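Beta-xylosidase (Uncultured organism, PDB 4MLG) probably hydrolyses beta-1,4-xylo-oligosaccharides, releasing xylose from their non-reducing ends, as a family 43 glycosidase with a beta-propeller fold and a bound calcium ion. Local coordinates at residues P29-W33 against F46-D50; R91-Y96 against L188-L193; P128-S132 against M192-A196; S132-D136 against G157-Y162; C182-V186 against E198-I204. One frame throughout, in Å; residues are numbered along the deposited sequence.

Contact 1 of 5, residues P29-W33 against F46-D50; sequences PSHDW and FNMKD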
# COMPACT_ATOMS: atom_id res chain seq x y z
N PRO A 29 23.41 10.60 0.41
CA PRO A 29 22.93 10.73 -0.97
C PRO A 29 22.39 9.42 -1.53
O PRO A 29 22.67 8.35 -0.98
CB PRO A 29 24.20 11.12 -1.72
CG PRO A 29 25.27 10.36 -1.00
CD PRO A 29 24.85 10.28 0.45
N SER A 30 21.63 9.50 -2.62
CA SER A 30 21.23 8.32 -3.37
C SER A 30 22.43 7.85 -4.19
O SER A 30 23.39 8.60 -4.37
CB SER A 30 20.06 8.64 -4.29
OG SER A 30 18.98 9.19 -3.57
N HIS A 31 22.38 6.61 -4.68
CA HIS A 31 23.49 6.08 -5.47
C HIS A 31 23.06 5.76 -6.90
O HIS A 31 22.51 4.69 -7.17
CB HIS A 31 24.07 4.83 -4.80
CG HIS A 31 25.29 4.29 -5.48
ND1 HIS A 31 25.90 3.11 -5.09
CD2 HIS A 31 26.02 4.76 -6.51
CE1 HIS A 31 26.95 2.89 -5.86
NE2 HIS A 31 27.05 3.87 -6.73
N ASP A 32 23.35 6.68 -7.82
CA ASP A 32 23.05 6.46 -9.23
C ASP A 32 24.02 5.47 -9.87
O ASP A 32 25.23 5.55 -9.67
CB ASP A 32 23.10 7.79 -10.00
CG ASP A 32 21.84 8.61 -9.82
OD1 ASP A 32 20.76 8.01 -9.63
OD2 ASP A 32 21.93 9.85 -9.88
N TRP A 33 23.47 4.53 -10.63
CA TRP A 33 24.27 3.58 -11.38
C TRP A 33 23.60 3.32 -12.72
O TRP A 33 22.40 3.52 -12.87
CB TRP A 33 24.43 2.27 -10.60
CG TRP A 33 23.18 1.45 -10.54
CD1 TRP A 33 22.03 1.77 -9.89
CD2 TRP A 33 22.97 0.17 -11.13
NE1 TRP A 33 21.10 0.77 -10.05
CE2 TRP A 33 21.65 -0.23 -10.81
CE3 TRP A 33 23.75 -0.69 -11.92
CZ2 TRP A 33 21.11 -1.44 -11.24
CZ3 TRP A 33 23.21 -1.89 -12.34
CH2 TRP A 33 21.90 -2.25 -12.00
N PHE A 46 15.67 5.51 -13.05
CA PHE A 46 16.12 5.81 -11.70
C PHE A 46 16.03 4.54 -10.86
O PHE A 46 15.16 4.42 -9.99
CB PHE A 46 15.29 6.92 -11.07
CG PHE A 46 15.51 8.27 -11.70
CD1 PHE A 46 16.70 8.95 -11.52
CD2 PHE A 46 14.51 8.86 -12.47
CE1 PHE A 46 16.90 10.19 -12.10
CE2 PHE A 46 14.71 10.10 -13.05
CZ PHE A 46 15.90 10.76 -12.87
N ASN A 47 16.93 3.60 -11.12
CA ASN A 47 16.88 2.29 -10.49
C ASN A 47 17.97 2.11 -9.45
O ASN A 47 18.72 1.13 -9.48
CB ASN A 47 16.98 1.19 -11.55
CG ASN A 47 16.50 -0.16 -11.05
OD1 ASN A 47 15.62 -0.24 -10.20
ND2 ASN A 47 17.09 -1.23 -11.58
N MET A 48 18.07 3.06 -8.52
CA MET A 48 19.05 2.96 -7.44
C MET A 48 18.70 1.80 -6.53
O MET A 48 17.53 1.42 -6.42
CB MET A 48 19.12 4.27 -6.65
CG MET A 48 19.48 5.48 -7.50
SD MET A 48 18.08 6.13 -8.42
CE MET A 48 17.39 7.26 -7.22
N LYS A 49 19.70 1.22 -5.87
CA LYS A 49 19.47 0.02 -5.07
C LYS A 49 20.22 -0.01 -3.74
O LYS A 49 20.13 -1.00 -3.01
CB LYS A 49 19.80 -1.23 -5.90
CG LYS A 49 21.18 -1.21 -6.52
CD LYS A 49 21.42 -2.45 -7.37
CE LYS A 49 22.78 -2.40 -8.05
NZ LYS A 49 23.04 -3.63 -8.86
N ASP A 50 20.96 1.05 -3.43
CA ASP A 50 21.71 1.09 -2.18
C ASP A 50 22.02 2.50 -1.68
O ASP A 50 21.76 3.49 -2.37
CB ASP A 50 23.00 0.27 -2.30
CG ASP A 50 23.95 0.83 -3.33
OD1 ASP A 50 23.49 1.56 -4.23
OD2 ASP A 50 25.16 0.54 -3.25
O HOH W 1 20.14 5.18 -3.67
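At the end of propeller strand 24-32, His31 and Trp33 meet the loop that turns back into strand 50-56, its antiparallel neighbour in the sheet. Trp33 is used in two ways. From its edge, NE1 donates a hydrogen bond to the backbone O of Asn47, at a modelled length that is doubtfully short. Over one face of its six-membered ring comes Lys49, whose chain is extended beyond CG and crosses the indole at about a right angle. NZ of Lys49 stands 3.8 Å from the centroid of the six-membered ring of Trp33, 18° off the ring normal, a cation-pi contact, and the methylene CE beside it makes a CH-pi contact with the same ring. Lysine suits this place because its apolar stem lies against the aromatic surface while its charge is met by the pi cloud.

Next to this pair, Met48 packs against His31 and Asp32 of the strand. Its CG, anti to the carbonyl carbon (chi1 -58°), lies against the backbone O of His31, and the bend at chi2 sets SD 3.5 Å from OD1 of Asp32. The carboxylate of Asp32 has its main partner in Arg301, with which it forms a salt bridge. The side chain of Met48 also lies about 4 Å from a bound sulfate, probably from the crystallisation liquor.

At the far end a water joins the backbones, accepting from His31 N and donating to Asp50 O. The His31 ring and the Asp50 carboxylate are turned 30° apart, and ND1 of His31 makes weak hydrogen bonds to both oxygens, 3.0 Å to OD1 and 3.2 Å to OD2 of Asp50, with OD2 in the ring plane.

Contact 2 of 5, residues R91-Y96 against L188-L193; sequences RNGKYY and LREDML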
# COMPACT_ATOMS: atom_id res chain seq x y z
N ARG A 91 17.76 11.00 17.24
CA ARG A 91 16.89 11.09 18.41
C ARG A 91 17.04 9.86 19.29
O ARG A 91 17.27 8.76 18.80
CB ARG A 91 15.43 11.24 17.97
CG ARG A 91 14.46 11.56 19.10
CD ARG A 91 13.05 11.77 18.58
NE ARG A 91 12.14 12.28 19.60
CZ ARG A 91 10.89 12.65 19.37
NH1 ARG A 91 10.38 12.56 18.15
NH2 ARG A 91 10.14 13.11 20.37
N ASN A 92 16.93 10.07 20.61
CA ASN A 92 17.02 8.99 21.59
C ASN A 92 18.36 8.26 21.55
O ASN A 92 18.44 7.07 21.85
CB ASN A 92 15.88 7.99 21.41
CG ASN A 92 14.52 8.66 21.37
OD1 ASN A 92 14.23 9.55 22.18
ND2 ASN A 92 13.67 8.25 20.44
N GLY A 93 19.41 8.98 21.16
CA GLY A 93 20.74 8.40 21.08
C GLY A 93 20.94 7.51 19.87
O GLY A 93 21.96 6.84 19.75
N LYS A 94 19.96 7.49 18.97
CA LYS A 94 20.04 6.67 17.77
C LYS A 94 19.78 7.47 16.50
O LYS A 94 19.23 8.57 16.55
CB LYS A 94 19.08 5.48 17.86
CG LYS A 94 19.43 4.48 18.95
CD LYS A 94 18.43 3.33 18.99
CE LYS A 94 17.04 3.82 19.34
NZ LYS A 94 16.99 4.47 20.68
N TYR A 95 20.19 6.92 15.36
CA TYR A 95 20.01 7.58 14.08
C TYR A 95 18.97 6.85 13.23
O TYR A 95 19.11 5.67 12.93
CB TYR A 95 21.34 7.67 13.33
CG TYR A 95 22.38 8.53 14.02
CD1 TYR A 95 22.59 9.85 13.63
CD2 TYR A 95 23.15 8.02 15.05
CE1 TYR A 95 23.54 10.63 14.26
CE2 TYR A 95 24.10 8.80 15.69
CZ TYR A 95 24.29 10.10 15.28
OH TYR A 95 25.24 10.88 15.91
N TYR A 96 17.91 7.57 12.86
CA TYR A 96 16.81 6.99 12.10
C TYR A 96 16.87 7.41 10.64
O TYR A 96 16.71 8.58 10.31
CB TYR A 96 15.47 7.41 12.70
CG TYR A 96 15.25 6.90 14.11
CD1 TYR A 96 14.61 5.69 14.34
CD2 TYR A 96 15.68 7.64 15.21
CE1 TYR A 96 14.41 5.22 15.63
CE2 TYR A 96 15.48 7.18 16.50
CZ TYR A 96 14.84 5.97 16.70
OH TYR A 96 14.64 5.50 17.98
N LEU A 188 6.15 12.90 13.72
CA LEU A 188 6.53 11.55 14.11
C LEU A 188 6.43 11.38 15.62
O LEU A 188 6.72 12.31 16.38
CB LEU A 188 7.96 11.25 13.65
CG LEU A 188 8.20 11.19 12.14
CD1 LEU A 188 9.69 11.17 11.85
CD2 LEU A 188 7.52 9.97 11.55
N ARG A 189 6.01 10.20 16.06
CA ARG A 189 5.98 9.90 17.49
C ARG A 189 7.40 9.63 17.99
O ARG A 189 8.33 9.51 17.19
CB ARG A 189 5.05 8.73 17.79
CG ARG A 189 5.39 7.44 17.07
CD ARG A 189 4.42 6.32 17.43
NE ARG A 189 5.00 5.00 17.21
CZ ARG A 189 4.31 3.87 17.20
NH1 ARG A 189 3.00 3.89 17.39
NH2 ARG A 189 4.92 2.71 16.99
N GLU A 190 7.55 9.54 19.31
CA GLU A 190 8.88 9.56 19.92
C GLU A 190 9.80 8.40 19.54
O GLU A 190 11.02 8.58 19.44
CB GLU A 190 8.77 9.67 21.45
CG GLU A 190 10.04 10.16 22.12
CD GLU A 190 9.80 10.68 23.52
OE1 GLU A 190 8.72 10.40 24.08
OE2 GLU A 190 10.69 11.38 24.06
N ASP A 191 9.24 7.22 19.31
CA ASP A 191 10.06 6.07 18.95
C ASP A 191 10.51 6.12 17.49
O ASP A 191 11.28 5.28 17.03
CB ASP A 191 9.35 4.75 19.26
CG ASP A 191 8.16 4.49 18.36
OD1 ASP A 191 7.65 5.45 17.75
OD2 ASP A 191 7.73 3.32 18.26
N MET A 192 10.00 7.12 16.76
CA MET A 192 10.42 7.41 15.39
C MET A 192 10.16 6.26 14.41
O MET A 192 10.82 6.17 13.37
CB MET A 192 11.89 7.81 15.36
CG MET A 192 12.22 9.03 16.21
SD MET A 192 11.50 10.55 15.57
CE MET A 192 12.60 10.91 14.20
N LEU A 193 9.20 5.40 14.73
CA LEU A 193 8.89 4.26 13.87
C LEU A 193 7.59 4.46 13.11
O LEU A 193 7.38 3.86 12.06
CB LEU A 193 8.83 2.97 14.70
CG LEU A 193 10.09 2.60 15.47
CD1 LEU A 193 9.91 1.26 16.17
CD2 LEU A 193 11.30 2.56 14.54
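Tyr96 and Arg91 bracket the side chain of Met192 where two beta turns from different parts of the propeller meet: the type I' turn Arg91-Lys94, which closes the hairpin of strands 81-91 and 94-102, and the type I turn Arg189-Met192. The tight part is the methionine on the tyrosine. Met192 CB sits over the centre of the Tyr96 ring, 3.4 Å from its centroid and only 5° off the normal, a CH-pi contact; the sulfur stands higher above the same face, a more distant Met-aromatic contact at 5.4 Å from SD to the centroid. A flexible thioether suits this place: the bend at chi2 (-68°) turns SD from the ring toward Arg91, whose NH1 gives it a weak hydrogen bond of 3.5 Å. Leu193 CD2 adds a lighter touch, 4.2 Å from CE1 of Tyr96.

Toward solvent the fit loosens. The chain of Arg91, CG anti to the backbone N (chi1 -171°) and extended as far as NE, lays one face of its guanidinium on the CA and CG of exposed Glu190. The two charges do not close into a salt bridge, since NH2 of Arg91 stays 4.1 Å from OE2 of Glu190. Asn92 and Gly93 fill the middle of the type I' turn with positive phi, a backbone shape that asparagine and glycine accept more readily than most residues. From that exposed corner Asn92 reaches back with its amide, and ND2 donates to the backbone O of Glu190 at 2.9 Å, the acceptor lying almost exactly in the amide plane.

Contact 3 of 5, residues P128-S132 against M192-A196; sequences PIKGS and MLEFA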
# COMPACT_ATOMS: atom_id res chain seq x y z
N PRO A 128 7.14 -1.16 6.07
CA PRO A 128 7.15 0.29 5.91
C PRO A 128 6.27 0.97 6.94
O PRO A 128 5.44 0.32 7.57
CB PRO A 128 6.56 0.48 4.51
CG PRO A 128 5.71 -0.72 4.29
CD PRO A 128 6.46 -1.84 4.95
N ILE A 129 6.45 2.28 7.11
CA ILE A 129 5.65 3.07 8.04
C ILE A 129 4.17 3.01 7.68
O ILE A 129 3.80 3.18 6.52
CB ILE A 129 6.11 4.54 8.06
CG1 ILE A 129 7.57 4.64 8.49
CG2 ILE A 129 5.22 5.37 8.98
CD1 ILE A 129 8.10 6.06 8.52
N LYS A 130 3.32 2.76 8.67
CA LYS A 130 1.88 2.67 8.46
C LYS A 130 1.32 3.99 7.94
O LYS A 130 1.52 5.04 8.55
CB LYS A 130 1.18 2.28 9.76
CG LYS A 130 1.63 0.95 10.33
CD LYS A 130 1.05 0.71 11.71
CE LYS A 130 1.40 -0.68 12.22
NZ LYS A 130 2.87 -0.91 12.26
N GLY A 131 0.62 3.92 6.81
CA GLY A 131 -0.02 5.10 6.24
C GLY A 131 0.89 5.88 5.31
O GLY A 131 0.44 6.80 4.63
N SER A 132 2.17 5.52 5.29
CA SER A 132 3.15 6.23 4.48
C SER A 132 2.90 6.05 2.99
O SER A 132 2.42 5.00 2.55
CB SER A 132 4.57 5.75 4.83
OG SER A 132 4.72 4.37 4.56
N MET A 192 10.00 7.12 16.76
CA MET A 192 10.42 7.41 15.39
C MET A 192 10.16 6.26 14.41
O MET A 192 10.82 6.17 13.37
CB MET A 192 11.89 7.81 15.36
CG MET A 192 12.22 9.03 16.21
SD MET A 192 11.50 10.55 15.57
CE MET A 192 12.60 10.91 14.20
N LEU A 193 9.20 5.40 14.73
CA LEU A 193 8.89 4.26 13.87
C LEU A 193 7.59 4.46 13.11
O LEU A 193 7.38 3.86 12.06
CB LEU A 193 8.83 2.97 14.70
CG LEU A 193 10.09 2.60 15.47
CD1 LEU A 193 9.91 1.26 16.17
CD2 LEU A 193 11.30 2.56 14.54
N GLU A 194 6.70 5.29 13.66
CA GLU A 194 5.40 5.53 13.04
C GLU A 194 5.01 7.00 13.10
O GLU A 194 5.65 7.79 13.79
CB GLU A 194 4.31 4.69 13.72
CG GLU A 194 4.50 3.18 13.60
CD GLU A 194 4.35 2.68 12.17
OE1 GLU A 194 3.80 3.42 11.33
OE2 GLU A 194 4.79 1.54 11.90
N PHE A 195 3.96 7.35 12.36
CA PHE A 195 3.41 8.70 12.41
C PHE A 195 2.66 8.89 13.72
O PHE A 195 2.08 7.95 14.25
CB PHE A 195 2.46 8.93 11.23
CG PHE A 195 3.13 8.90 9.88
CD1 PHE A 195 4.50 9.08 9.77
CD2 PHE A 195 2.39 8.70 8.73
CE1 PHE A 195 5.12 9.05 8.52
CE2 PHE A 195 3.00 8.68 7.49
CZ PHE A 195 4.37 8.85 7.38
N ALA A 196 2.68 10.12 14.24
CA ALA A 196 1.96 10.43 15.47
C ALA A 196 0.56 10.95 15.15
O ALA A 196 -0.32 10.98 16.01
CB ALA A 196 2.73 11.44 16.30
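The Phe195 ring receives Ile129 on one face: the CG2 methyl stands 3.8 Å from the ring centroid, 15° off the normal, in a CH-pi contact displaced toward the rim. Obliquely to the ring come backbone atoms of the turn, Lys130 O near CD2 and Ser132 CA near CE2. The other flat group, the Glu194 carboxylate, is held by two donors of Lys130 from different directions. OE1 of Glu194 takes the backbone N of Lys130 at 2.8 Å through its syn lone pair, whereas NZ of Lys130 approaches OE2 of Glu194 from above the carboxylate plane to form a salt bridge of 3.1 Å. The glutamate's bend at chi2 (-67°) swings the carboxylate toward the lysine. An alanine in place of Glu194 would probably leave the Lys130 N-H without this acceptor and its ammonium without this counter-charge.

Residues Ile129 to Ser132 form a type II beta turn, in which Gly131 takes the positive-phi position that a side chain would crowd, and Ser132 OG donates to Ile129 O in a bond modelled doubtfully short. Lys130 NZ also bonds Asn127 of the second subunit, so the turn belongs to the dimer contact as well. Within the chain, Ile129 packs on strand 108-115 and Phe195 on strand 184-188, and the contact thus ties the loop leaving strand 123-124 to the loop joining strands 184-188 and 200-205.

Contact 4 of 5, residues S132-D136 against G157-Y162; sequences SYSMD and GQLQRY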
# COMPACT_ATOMS: atom_id res chain seq x y z
N SER A 132 2.17 5.52 5.29
CA SER A 132 3.15 6.23 4.48
C SER A 132 2.90 6.05 2.99
O SER A 132 2.42 5.00 2.55
CB SER A 132 4.57 5.75 4.83
OG SER A 132 4.72 4.37 4.56
N TYR A 133 3.22 7.08 2.22
CA TYR A 133 3.07 7.03 0.77
C TYR A 133 3.98 8.06 0.10
O TYR A 133 4.60 8.88 0.79
CB TYR A 133 1.61 7.25 0.36
CG TYR A 133 1.04 8.61 0.72
CD1 TYR A 133 1.01 9.63 -0.21
CD2 TYR A 133 0.52 8.85 1.99
CE1 TYR A 133 0.48 10.87 0.10
CE2 TYR A 133 -0.01 10.09 2.31
CZ TYR A 133 -0.03 11.09 1.37
OH TYR A 133 -0.56 12.33 1.68
N SER A 134 4.06 8.01 -1.22
CA SER A 134 4.94 8.88 -2.00
C SER A 134 6.40 8.75 -1.57
O SER A 134 6.80 7.71 -1.03
CB SER A 134 4.48 10.34 -1.93
OG SER A 134 5.20 11.14 -2.84
N MET A 135 7.20 9.79 -1.80
CA MET A 135 8.64 9.70 -1.56
C MET A 135 9.29 11.03 -1.16
O MET A 135 8.61 11.97 -0.75
CB MET A 135 9.33 9.13 -2.80
CG MET A 135 8.67 9.54 -4.10
SD MET A 135 8.74 11.31 -4.43
CE MET A 135 10.17 11.41 -5.50
N ASP A 136 10.61 11.08 -1.30
CA ASP A 136 11.42 12.24 -0.91
C ASP A 136 11.12 12.78 0.49
O ASP A 136 10.70 13.93 0.63
CB ASP A 136 11.29 13.36 -1.95
CG ASP A 136 12.09 13.09 -3.21
OD1 ASP A 136 12.58 11.95 -3.37
OD2 ASP A 136 12.24 14.02 -4.04
N GLY A 157 6.60 10.11 -8.32
CA GLY A 157 6.49 10.04 -6.88
C GLY A 157 5.11 9.63 -6.39
O GLY A 157 4.89 9.47 -5.19
N GLN A 158 4.18 9.50 -7.33
CA GLN A 158 2.84 8.98 -7.05
C GLN A 158 2.01 9.84 -6.10
O GLN A 158 1.01 9.38 -5.56
CB GLN A 158 2.92 7.54 -6.51
CG GLN A 158 3.66 6.58 -7.42
CD GLN A 158 3.92 5.23 -6.76
OE1 GLN A 158 3.65 5.06 -5.57
NE2 GLN A 158 4.43 4.28 -7.53
N LEU A 159 2.43 11.09 -5.91
CA LEU A 159 1.72 12.00 -5.00
C LEU A 159 0.33 12.32 -5.51
O LEU A 159 -0.58 12.59 -4.73
CB LEU A 159 2.53 13.28 -4.79
CG LEU A 159 1.99 14.32 -3.79
CD1 LEU A 159 1.96 13.75 -2.38
CD2 LEU A 159 2.83 15.59 -3.85
N GLN A 160 0.16 12.29 -6.83
CA GLN A 160 -1.13 12.61 -7.44
C GLN A 160 -2.14 11.48 -7.31
O GLN A 160 -3.33 11.67 -7.56
CB GLN A 160 -0.96 13.01 -8.92
CG GLN A 160 -0.39 11.92 -9.81
CD GLN A 160 1.11 11.77 -9.68
OE1 GLN A 160 1.77 12.57 -9.00
NE2 GLN A 160 1.67 10.75 -10.31
N ARG A 161 -1.67 10.30 -6.91
CA ARG A 161 -2.56 9.16 -6.71
C ARG A 161 -3.37 9.31 -5.43
O ARG A 161 -4.33 8.56 -5.20
CB ARG A 161 -1.75 7.86 -6.66
CG ARG A 161 -1.05 7.49 -7.95
CD ARG A 161 -0.29 6.18 -7.79
NE ARG A 161 0.32 5.73 -9.04
CZ ARG A 161 1.02 4.61 -9.16
NH1 ARG A 161 1.20 3.82 -8.10
NH2 ARG A 161 1.54 4.27 -10.33
N TYR A 162 -3.00 10.27 -4.59
CA TYR A 162 -3.61 10.42 -3.28
C TYR A 162 -4.29 11.77 -3.08
O TYR A 162 -3.79 12.81 -3.52
CB TYR A 162 -2.56 10.21 -2.17
CG TYR A 162 -1.81 8.90 -2.27
CD1 TYR A 162 -2.24 7.78 -1.57
CD2 TYR A 162 -0.67 8.79 -3.05
CE1 TYR A 162 -1.56 6.58 -1.65
CE2 TYR A 162 0.01 7.59 -3.14
CZ TYR A 162 -0.43 6.50 -2.44
OH TYR A 162 0.26 5.31 -2.53
O HOH W 2 2.67 5.67 -2.88
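Tyr133 and Tyr162 lie alongside each other, running opposite ways, where the loop entering propeller strand 138-141 meets the residues in and just after a short 3-10 segment, 159-161. Their rings are neither stacked nor edge-to-face: the planes stand 34° apart with centroids 4.3 Å from each other. CD1 of Tyr133 lies over one face of the Tyr162 ring, toward its rim, and the CB of Tyr133 makes a CH-pi contact with that same ring, 3.9 Å from its centroid. Tyrosine suits both positions, its ring packing among buried side chains while its hydroxyl finds a polar partner: Tyr133 OH bonds Asn165, and Tyr162 OH donates to a water, at a modelled length that is doubtfully short. This water also accepts from the backbone N of Ser134 and donates to OE1 of Gln158, so it joins both segments. Leu159 CD1 touches CE1 of Tyr133 at 4.1 Å.

Beyond the rings, Ser134 turns OG anti to its own N (chi1 -170°), which points the hydroxyl across the contact. Further on, Met135 rests on Gly157 and lies about 3 Å from a bound sulfate, while Asp136 packs against the calcium ligands Asp85 and His274. A CB at position 157 would point toward Met135 and probably crowd its SD, which lies 3.6 Å from CA of Gly157, so glycine suits the place. The carbonyl of this glycine accepts from Ser134 OG at 2.9 Å, the hydroxyl standing above the carbonyl plane.

Contact 5 of 5, residues C182-V186 against E198-I204; sequences CPKVV and EPRDLMI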
# COMPACT_ATOMS: atom_id res chain seq x y z
N CYS A 182 0.00 20.08 -2.78
CA CYS A 182 0.93 20.55 -1.76
C CYS A 182 1.80 19.41 -1.28
O CYS A 182 1.39 18.25 -1.31
CB CYS A 182 0.16 21.14 -0.58
SG CYS A 182 -1.05 22.42 -1.01
N PRO A 183 3.02 19.73 -0.82
CA PRO A 183 3.83 18.72 -0.13
C PRO A 183 3.17 18.37 1.20
O PRO A 183 2.35 19.13 1.69
CB PRO A 183 5.16 19.44 0.10
CG PRO A 183 4.81 20.89 0.09
CD PRO A 183 3.72 21.02 -0.92
N LYS A 184 3.52 17.22 1.76
CA LYS A 184 2.86 16.76 2.98
C LYS A 184 3.75 16.92 4.21
O LYS A 184 4.97 16.81 4.12
CB LYS A 184 2.42 15.31 2.84
CG LYS A 184 1.36 15.09 1.77
CD LYS A 184 0.09 15.84 2.10
CE LYS A 184 -0.97 15.66 1.03
NZ LYS A 184 -2.23 16.37 1.37
N VAL A 185 3.12 17.17 5.35
CA VAL A 185 3.82 17.29 6.62
C VAL A 185 3.14 16.40 7.66
O VAL A 185 1.92 16.35 7.74
CB VAL A 185 3.86 18.75 7.11
CG1 VAL A 185 2.48 19.38 7.08
CG2 VAL A 185 4.46 18.84 8.51
N VAL A 186 3.94 15.69 8.45
CA VAL A 186 3.41 14.83 9.49
C VAL A 186 4.37 14.75 10.68
O VAL A 186 5.59 14.68 10.50
CB VAL A 186 3.07 13.41 8.95
CG1 VAL A 186 4.31 12.73 8.41
CG2 VAL A 186 2.40 12.57 10.03
N GLU A 198 -2.16 12.23 11.42
CA GLU A 198 -2.39 12.15 9.98
C GLU A 198 -1.65 13.27 9.27
O GLU A 198 -1.70 14.43 9.70
CB GLU A 198 -3.88 12.22 9.66
CG GLU A 198 -4.69 11.02 10.12
CD GLU A 198 -6.03 10.93 9.41
OE1 GLU A 198 -6.05 10.99 8.16
OE2 GLU A 198 -7.06 10.81 10.10
N PRO A 199 -0.96 12.94 8.17
CA PRO A 199 -0.28 13.94 7.34
C PRO A 199 -1.26 14.97 6.79
O PRO A 199 -2.45 14.67 6.64
CB PRO A 199 0.31 13.11 6.20
CG PRO A 199 0.47 11.74 6.77
CD PRO A 199 -0.70 11.57 7.70
N ARG A 200 -0.77 16.17 6.49
CA ARG A 200 -1.63 17.23 5.98
C ARG A 200 -0.88 18.12 4.99
O ARG A 200 0.35 18.08 4.91
CB ARG A 200 -2.19 18.07 7.14
CG ARG A 200 -1.16 18.44 8.19
CD ARG A 200 -1.80 19.18 9.36
NE ARG A 200 -1.43 18.60 10.64
CZ ARG A 200 -1.79 19.09 11.82
NH1 ARG A 200 -2.54 20.18 11.88
NH2 ARG A 200 -1.41 18.49 12.94
N ASP A 201 -1.63 18.90 4.23
CA ASP A 201 -1.05 19.81 3.25
C ASP A 201 -0.15 20.85 3.91
O ASP A 201 -0.54 21.51 4.88
CB ASP A 201 -2.14 20.53 2.45
CG ASP A 201 -2.82 19.62 1.45
OD1 ASP A 201 -2.17 18.68 0.96
OD2 ASP A 201 -4.01 19.85 1.15
N LEU A 202 1.07 20.98 3.39
CA LEU A 202 1.92 22.11 3.74
C LEU A 202 1.69 23.18 2.69
O LEU A 202 2.35 23.19 1.65
CB LEU A 202 3.40 21.71 3.76
CG LEU A 202 4.33 22.82 4.25
CD1 LEU A 202 4.24 22.97 5.76
CD2 LEU A 202 5.77 22.57 3.82
N MET A 203 0.74 24.07 2.95
CA MET A 203 0.32 25.06 1.97
C MET A 203 1.45 26.00 1.57
O MET A 203 2.06 26.66 2.41
CB MET A 203 -0.87 25.86 2.50
CG MET A 203 -2.03 25.01 2.96
SD MET A 203 -3.38 25.97 3.67
CE MET A 203 -4.00 26.81 2.22
N ILE A 204 1.74 26.04 0.27
CA ILE A 204 2.67 27.02 -0.27
C ILE A 204 1.87 28.10 -1.01
O ILE A 204 1.09 27.79 -1.90
CB ILE A 204 3.70 26.37 -1.21
CG1 ILE A 204 4.35 25.16 -0.53
CG2 ILE A 204 4.77 27.38 -1.61
CD1 ILE A 204 5.42 24.50 -1.36
O HOH W 3 -2.57 19.04 -1.92
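Val185 and Arg200 form an antiparallel hydrogen-bonded pair, with Val185 N donating to Arg200 O at 2.9 Å and Arg200 N returning a bond of 3.0 Å to Val185 O. One step along, Lys184 and Asp201 make a non-hydrogen-bonded pair, beyond which Leu202 N gives a bond of 2.8 Å to Pro183 O.

Charge is added by Lys184 and Asp201. Although their side chains set out away from the opposite strand, the lysine's bend at chi2 (-63°) brings NZ to OD1 of Asp201 in a salt bridge, whose modelled length is doubtfully short. A water donates to the same OD1 and accepts from Cys182 N.

All this belongs to the beta hairpin of strands 184-188 and 200-205, two neighbours in a propeller sheet; strand 147-151 flanks the first of them, with Lys184 and Val186 bonded to it through their backbones.

Apolar contacts fill in the rest. Val186 and Pro199 lie side by side, CB of the valine 3.8 Å from CG of the proline, and beta-branched valine suits a strand. The Pro183 ring, crossing Ile204 at about a right angle, sets its CD 3.9 Å from Ile204 CD1 and its CG 4.0 Å from Leu202 CB. Replacing Pro183 with a glycine would probably open a gap beside the Leu202 and Ile204 side chains and let the backbone before the strand flex. CG1 of Val185 also approaches Leu202 CB, at 4.2 Å.

Along the chain contact 1 closes before the others open; contact 4 is nested inside the loop that contact 2 closes, and contact 5 crosses contacts 2 and 3. Contacts 2 and 3 share Met192 and Leu193, with centres about 11 Å apart, and contacts 3 and 4 share Ser132. Contact 5, within one sheet, pairs the strands whose connecting loop contacts 2 and 3 bring against the sheet holding strands 94-102 and 108-115; it touches contact 3 through Val186 and Phe195, and contact 4 through Lys184 and Tyr133. Contact 1 touches none of the others, its centre about 19 Å from that of contact 4 and 26 Å from that of contact 5. Contacts 3 and 4 also meet the second subunit.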